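Long-range contacts in uncharacterized protein AsbF (Bacillus anthracis, PDB 3DX5), which catalyses the dehydration of 3-dehydroshikimate to 3,4-dihydroxybenzoate, a manganese-dependent step in the biosynthesis of the siderophore petrobactin: residues Asn170-His175 with His198-Ser203; Arg102-Gln107 with Glu142-Thr147. One frame throughout, in Å; residues are numbered along the deposited sequence. Where two conformers were deposited one is given.

Contact 1: Asn170-His175 with His198-Ser203; sequences NLDFLH and HFKNIS. With MN (manganese (II) ion), chain B; DHB (3,4-dihydroxybenzoic acid), chain D.
Two of the four residues that bind manganese meet here: D172 OD2 holds the ion at 2.1 Å and H198 ND1 at 2.3 Å, E142 and E253 being the other two. The D172 carboxylate stands at 72° to the imidazole, with OD2 at the edge of that ring. Over one face of the imidazole sits N170 ND2, 3.1 Å above the plane. N170 ND2 and H198 NE2 are both donors and do not bond to each other; NE2 gives its hydrogen to E33, and ND2 probably bonds to E142.

D172 and H198 pair in parallel at the C-terminal end of adjacent strands of the TIM barrel, where such enzymes carry their active sites; H198 N gives a hydrogen bond to L171 O (3.0 Å). Beyond the pair the chains part. D172 occupies the N-cap position of helix 173-178, and a water links its OD1 to L174 N, H198 O and K200 N.

K200, with CG wedged between backbone N and carbonyl carbon (chi1 58°), bends at its last torsion. This brings NZ into a salt bridge with D172, weakly hydrogen-bonded to OD1 and 2.7 Å from OD2; E253 is a second acidic partner. K200 NZ also donates to O3 of the dihydroxybenzoate (2.8 Å), and H175 NE2 shares a hydrogen bond with its O4 (2.8 Å). Behind the site, F173 CE2 meets F199 CE1 rim to rim at 3.7 Å.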
loop_
_atom_site.group_PDB
_atom_site.type_symbol
_atom_site.label_atom_id
_atom_site.label_comp_id
_atom_site.label_asym_id
_atom_site.label_seq_id
_atom_site.Cartn_x
_atom_site.Cartn_y
_atom_site.Cartn_z
ATOM N N ASN A 170 -11.655 19.300 -0.834
ATOM C CA ASN A 170 -11.381 18.576 0.392
ATOM C C ASN A 170 -10.238 19.314 1.090
ATOM O O ASN A 170 -9.073 19.266 0.621
ATOM C CB ASN A 170 -10.944 17.120 0.121
ATOM C CG ASN A 170 -10.707 16.355 1.423
ATOM O OD1 ASN A 170 -11.322 16.662 2.437
ATOM N ND2 ASN A 170 -9.773 15.435 1.416
ATOM N N LEU A 171 -10.550 19.993 2.204
ATOM C CA LEU A 171 -9.561 20.882 2.849
ATOM C C LEU A 171 -8.706 20.066 3.833
ATOM O O LEU A 171 -9.199 19.607 4.867
ATOM C CB LEU A 171 -10.256 22.048 3.558
ATOM C CG LEU A 171 -9.330 23.093 4.194
ATOM C CD1 LEU A 171 -8.228 23.519 3.273
ATOM C CD2 LEU A 171 -10.158 24.301 4.569
ATOM N N ASP A 172 -7.426 19.888 3.504
ATOM C CA ASP A 172 -6.509 19.097 4.350
ATOM C C ASP A 172 -5.646 20.142 5.076
ATOM O O ASP A 172 -4.720 20.720 4.504
ATOM C CB ASP A 172 -5.708 18.146 3.448
ATOM C CG ASP A 172 -4.804 17.186 4.223
ATOM O OD1 ASP A 172 -4.182 17.577 5.233
ATOM O OD2 ASP A 172 -4.691 16.029 3.779
ATOM N N PHE A 173 -6.010 20.430 6.328
ATOM C CA PHE A 173 -5.406 21.516 7.087
ATOM C C PHE A 173 -3.900 21.409 7.310
ATOM O O PHE A 173 -3.204 22.428 7.248
ATOM C CB PHE A 173 -6.123 21.680 8.438
ATOM C CG PHE A 173 -7.480 22.298 8.311
ATOM C CD1 PHE A 173 -7.613 23.670 8.072
ATOM C CD2 PHE A 173 -8.625 21.501 8.382
ATOM C CE1 PHE A 173 -8.884 24.250 7.958
ATOM C CE2 PHE A 173 -9.883 22.070 8.276
ATOM C CZ PHE A 173 -10.024 23.436 8.066
ATOM N N LEU A 174 -3.406 20.216 7.585
ATOM C CA LEU A 174 -1.964 20.003 7.660
ATOM C C LEU A 174 -1.245 20.546 6.406
ATOM O O LEU A 174 -0.275 21.297 6.510
ATOM C CB LEU A 174 -1.647 18.493 7.838
ATOM C CG LEU A 174 -0.172 18.070 8.067
ATOM C CD1 LEU A 174 0.618 18.131 6.729
ATOM C CD2 LEU A 174 0.463 18.911 9.156
ATOM N N HIS A 175 -1.707 20.151 5.221
ATOM C CA HIS A 175 -1.052 20.581 4.010
ATOM C C HIS A 175 -1.203 22.054 3.744
ATOM O O HIS A 175 -0.320 22.668 3.160
ATOM C CB HIS A 175 -1.489 19.735 2.809
ATOM C CG HIS A 175 -1.032 18.314 2.929
ATOM N ND1 HIS A 175 0.287 17.988 3.176
ATOM C CD2 HIS A 175 -1.717 17.146 2.915
ATOM C CE1 HIS A 175 0.401 16.671 3.266
ATOM N NE2 HIS A 175 -0.799 16.136 3.110
ATOM N N HIS A 198 -9.856 16.866 5.892
ATOM C CA HIS A 198 -8.904 15.890 6.435
ATOM C C HIS A 198 -8.217 16.542 7.610
ATOM O O HIS A 198 -7.736 17.675 7.486
ATOM C CB HIS A 198 -7.841 15.523 5.374
ATOM C CG HIS A 198 -8.284 14.448 4.432
ATOM N ND1 HIS A 198 -7.459 13.919 3.452
ATOM C CD2 HIS A 198 -9.467 13.794 4.330
ATOM C CE1 HIS A 198 -8.118 12.975 2.798
ATOM N NE2 HIS A 198 -9.339 12.883 3.310
ATOM N N PHE A 199 -8.143 15.827 8.728
ATOM C CA PHE A 199 -7.471 16.296 9.927
ATOM C C PHE A 199 -6.285 15.362 10.208
ATOM O O PHE A 199 -6.483 14.175 10.492
ATOM C CB PHE A 199 -8.404 16.177 11.153
ATOM C CG PHE A 199 -9.481 17.262 11.276
ATOM C CD1 PHE A 199 -9.706 18.201 10.273
ATOM C CD2 PHE A 199 -10.318 17.273 12.387
ATOM C CE1 PHE A 199 -10.715 19.171 10.405
ATOM C CE2 PHE A 199 -11.325 18.234 12.539
ATOM C CZ PHE A 199 -11.524 19.193 11.542
ATOM N N LYS A 200 -5.060 15.873 10.161
ATOM C CA LYS A 200 -3.923 15.096 10.671
ATOM C C LYS A 200 -2.910 16.111 11.187
ATOM O O LYS A 200 -3.035 17.308 10.903
ATOM C CB LYS A 200 -3.335 14.125 9.601
ATOM C CG LYS A 200 -2.834 14.795 8.275
ATOM C CD LYS A 200 -2.183 13.727 7.362
ATOM C CE LYS A 200 -1.613 14.329 6.058
ATOM N NZ LYS A 200 -2.686 14.919 5.180
ATOM N N ASN A 201 -1.903 15.665 11.930
ATOM C CA ASN A 201 -0.957 16.614 12.527
ATOM C C ASN A 201 0.447 16.046 12.494
ATOM O O ASN A 201 0.634 14.844 12.261
ATOM C CB ASN A 201 -1.358 16.960 13.977
ATOM C CG ASN A 201 -1.008 18.404 14.345
ATOM O OD1 ASN A 201 -0.188 19.050 13.664
ATOM N ND2 ASN A 201 -1.633 18.924 15.410
ATOM N N ILE A 202 1.437 16.881 12.772
ATOM C CA ILE A 202 2.822 16.425 12.737
ATOM C C ILE A 202 3.502 17.065 13.940
ATOM O O ILE A 202 3.080 18.166 14.367
ATOM C CB ILE A 202 3.495 16.829 11.391
ATOM C CG1 ILE A 202 4.800 16.091 11.184
ATOM C CG2 ILE A 202 3.765 18.359 11.304
ATOM C CD1 ILE A 202 4.614 14.653 10.724
ATOM N N SER A 203 4.533 16.433 14.505
ATOM C CA SER A 203 5.158 17.050 15.710
ATOM C C SER A 203 5.981 18.291 15.371
ATOM O O SER A 203 6.136 19.181 16.203
ATOM C CB SER A 203 6.029 16.052 16.488
ATOM O OG SER A 203 7.078 15.599 15.638
HETATM MN MN MN B . -5.241 14.121 2.987
HETATM C C1 DHB D . -2.803 10.707 0.532
HETATM C C2 DHB D . -3.411 11.759 1.210
HETATM C C3 DHB D . -2.646 12.644 1.977
HETATM O O3 DHB D . -3.171 13.705 2.668
HETATM C C4 DHB D . -1.194 12.452 2.023
HETATM O O4 DHB D . -0.488 13.331 2.767
HETATM C C5 DHB D . -0.594 11.413 1.316
HETATM C C6 DHB D . -1.416 10.543 0.577
HETATM C C DHB D . -3.669 9.753 -0.274
HETATM O O1 DHB D . -3.212 8.819 -0.940
HETATM O O2 DHB D . -4.992 9.900 -0.256
HETATM O O HOH W 1 -4.923 17.701 7.785
#

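Contact 2: Arg102-Gln107 with Glu142-Thr147; sequences RTFAGQ and ETHPNT. With MN (manganese (II) ion), chain B; DHB (3,4-dihydroxybenzoic acid), chain D.
A buried, mostly side-chain contact joins two neighbouring strand ends of the TIM barrel and the loops that follow them, on the wall of the dihydroxybenzoate pocket. The strands 100-103 and 138-142 run parallel, and E142 N gives a hydrogen bond to T103 O (3.1 Å).

Inside the barrel, R102 and E142 form a salt bridge. R102 NH2 reaches E142 OE1 at 2.7 Å; the oxygen lies in the guanidinium plane, yet the nitrogen approaches from above the carboxylate plane, 39° out of it. Bends at chi2 and chi3 curl the arginine round to place NH2 there, and the same R102 NH2 gives a hydrogen bond to ligand O2 (2.8 Å), with a weaker one from NH1. E142, extended beyond CG, turns its other oxygen, OE2, to manganese, so the two oxygens of one carboxylate are divided between arginine and metal.

F104 fills the space between these groups and H144. Its CE2 lies 3.5 Å above the centre of the R102 guanidinium face, while CE1 touches E142 CB, and the ring turns this edge to the face of the H144 ring. That edge-to-face pair has planes 51° apart, with F104 CE1 3.3 Å above the H144 imidazole. H144, inferred to be the proton acceptor, has NE2 2.9 Å from ligand O3.

Farther out, T147 CB packs on A105 O, and G106, with a positive phi (88°), has its O 3.5 Å from T147 CG2. A water accepts from A105 N and donates to E142 O and T147 OG1, which in turn donates to H144 O at 2.8 Å.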
loop_
_atom_site.group_PDB
_atom_site.type_symbol
_atom_site.label_atom_id
_atom_site.label_comp_id
_atom_site.label_asym_id
_atom_site.label_seq_id
_atom_site.Cartn_x
_atom_site.Cartn_y
_atom_site.Cartn_z
ATOM N N ARG A 102 -12.901 12.146 -4.305
ATOM C CA ARG A 102 -11.715 12.934 -4.039
ATOM C C ARG A 102 -10.661 12.633 -5.111
ATOM O O ARG A 102 -10.391 11.473 -5.435
ATOM C CB ARG A 102 -11.178 12.561 -2.637
ATOM C CG ARG A 102 -9.944 13.362 -2.111
ATOM C CD ARG A 102 -8.571 13.085 -2.829
ATOM N NE ARG A 102 -8.132 11.687 -2.971
ATOM C CZ ARG A 102 -7.458 11.019 -2.038
ATOM N NH1 ARG A 102 -7.079 9.753 -2.269
ATOM N NH2 ARG A 102 -7.172 11.621 -0.872
ATOM N N THR A 103 -10.065 13.677 -5.662
ATOM C CA THR A 103 -8.919 13.502 -6.548
ATOM C C THR A 103 -7.895 14.593 -6.295
ATOM O O THR A 103 -8.133 15.497 -5.482
ATOM C CB THR A 103 -9.328 13.402 -8.051
ATOM O OG1 THR A 103 -8.199 12.973 -8.819
ATOM C CG2 THR A 103 -9.810 14.760 -8.624
ATOM N N PHE A 104 -6.740 14.468 -6.935
ATOM C CA PHE A 104 -5.641 15.434 -6.808
ATOM C C PHE A 104 -5.507 16.182 -8.112
ATOM O O PHE A 104 -5.792 15.622 -9.174
ATOM C CB PHE A 104 -4.327 14.719 -6.464
ATOM C CG PHE A 104 -4.344 14.103 -5.089
ATOM C CD1 PHE A 104 -4.222 14.899 -3.954
ATOM C CD2 PHE A 104 -4.537 12.736 -4.927
ATOM C CE1 PHE A 104 -4.276 14.350 -2.685
ATOM C CE2 PHE A 104 -4.567 12.174 -3.646
ATOM C CZ PHE A 104 -4.448 12.974 -2.542
ATOM N N ALA A 105 -5.079 17.434 -8.057
ATOM C CA ALA A 105 -4.970 18.237 -9.264
ATOM C C ALA A 105 -3.521 18.245 -9.718
ATOM O O ALA A 105 -2.755 19.152 -9.390
ATOM C CB ALA A 105 -5.462 19.657 -9.011
ATOM N N GLY A 106 -3.148 17.224 -10.467
ATOM C CA GLY A 106 -1.800 17.129 -11.009
ATOM C C GLY A 106 -0.820 16.449 -10.079
ATOM O O GLY A 106 -1.154 16.130 -8.944
ATOM N N GLN A 107 0.396 16.250 -10.574
ATOM C CA GLN A 107 1.412 15.460 -9.883
ATOM C C GLN A 107 2.711 16.269 -9.710
ATOM O O GLN A 107 3.774 15.696 -9.483
ATOM C CB GLN A 107 1.748 14.192 -10.700
ATOM C CG GLN A 107 0.612 13.181 -10.933
ATOM C CD GLN A 107 1.022 12.075 -11.933
ATOM O OE1 GLN A 107 1.402 12.347 -13.083
ATOM N NE2 GLN A 107 0.955 10.837 -11.487
ATOM N N GLU A 142 -8.221 17.757 -3.384
ATOM C CA GLU A 142 -7.598 17.810 -2.063
ATOM C C GLU A 142 -6.438 18.839 -2.085
ATOM O O GLU A 142 -5.688 18.891 -3.039
ATOM C CB GLU A 142 -7.118 16.401 -1.670
ATOM C CG GLU A 142 -6.539 16.349 -0.269
ATOM C CD GLU A 142 -6.540 14.954 0.281
ATOM O OE1 GLU A 142 -7.481 14.179 0.007
ATOM O OE2 GLU A 142 -5.594 14.643 1.007
ATOM N N THR A 143 -6.332 19.687 -1.072
ATOM C CA THR A 143 -5.214 20.617 -0.963
ATOM C C THR A 143 -3.943 19.812 -0.561
ATOM O O THR A 143 -3.901 19.188 0.512
ATOM C CB THR A 143 -5.513 21.717 0.062
ATOM O OG1 THR A 143 -5.921 21.098 1.273
ATOM C CG2 THR A 143 -6.689 22.673 -0.417
ATOM N N HIS A 144 -2.946 19.827 -1.444
ATOM C CA HIS A 144 -1.760 18.977 -1.356
ATOM C C HIS A 144 -0.506 19.618 -1.940
ATOM O O HIS A 144 -0.595 20.257 -2.990
ATOM C CB HIS A 144 -1.987 17.700 -2.164
ATOM C CG HIS A 144 -1.962 16.486 -1.321
ATOM N ND1 HIS A 144 -1.089 15.444 -1.538
ATOM C CD2 HIS A 144 -2.646 16.187 -0.187
ATOM C CE1 HIS A 144 -1.299 14.514 -0.622
ATOM N NE2 HIS A 144 -2.234 14.947 0.213
ATOM N N PRO A 145 0.660 19.439 -1.255
ATOM C CA PRO A 145 1.931 19.878 -1.837
ATOM C C PRO A 145 2.199 19.089 -3.142
ATOM O O PRO A 145 1.638 17.993 -3.357
ATOM C CB PRO A 145 2.968 19.540 -0.753
ATOM C CG PRO A 145 2.313 18.376 0.012
ATOM C CD PRO A 145 0.854 18.700 0.014
ATOM N N ASN A 146 2.993 19.675 -4.029
ATOM C CA ASN A 146 3.325 18.990 -5.299
ATOM C C ASN A 146 2.114 18.730 -6.192
ATOM O O ASN A 146 2.070 17.747 -6.923
ATOM C CB ASN A 146 4.174 17.707 -5.021
ATOM C CG ASN A 146 5.421 18.032 -4.182
ATOM O OD1 ASN A 146 5.614 17.519 -3.069
ATOM N ND2 ASN A 146 6.209 18.965 -4.669
ATOM N N THR A 147 1.112 19.606 -6.088
ATOM C CA THR A 147 -0.054 19.599 -6.980
ATOM C C THR A 147 -0.413 21.054 -7.291
ATOM O O THR A 147 0.225 21.973 -6.760
ATOM C CB THR A 147 -1.290 18.896 -6.370
ATOM O OG1 THR A 147 -1.894 19.749 -5.399
ATOM C CG2 THR A 147 -0.938 17.514 -5.743
HETATM MN MN MN B . -5.241 14.121 2.987
HETATM C C1 DHB D . -2.803 10.707 0.532
HETATM C C2 DHB D . -3.411 11.759 1.210
HETATM C C3 DHB D . -2.646 12.644 1.977
HETATM O O3 DHB D . -3.171 13.705 2.668
HETATM C C4 DHB D . -1.194 12.452 2.023
HETATM O O4 DHB D . -0.488 13.331 2.767
HETATM C C5 DHB D . -0.594 11.413 1.316
HETATM C C6 DHB D . -1.416 10.543 0.577
HETATM C C DHB D . -3.669 9.753 -0.274
HETATM O O1 DHB D . -3.212 8.819 -0.940
HETATM O O2 DHB D . -4.992 9.900 -0.256
HETATM O O HOH W 2 -4.341 18.238 -5.372
#

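How the contacts relate
Contacts 1 and 2, with centres 13 Å apart, meet within the same barrel sheet, strand 138-142 of contact 2 lying next to strand 167-172 of contact 1. D172 and H198 of contact 1 and E142 of contact 2 share the manganese, which also binds the ligand's O3. Two probable hydrogen bonds join the contacts, both 3.0 Å: N170 ND2 to E142 OE1, and D172 N to T143 OG1. The first adds a partner to the oxygen that R102 grips. H198 CE1 packs on E142 OE1 at 3.1 Å. Contact 1 approaches the ligand's hydroxyl end, contact 2 its carboxylate as well as O3; the rings of H144 and H175 meet edge-to-face beside it.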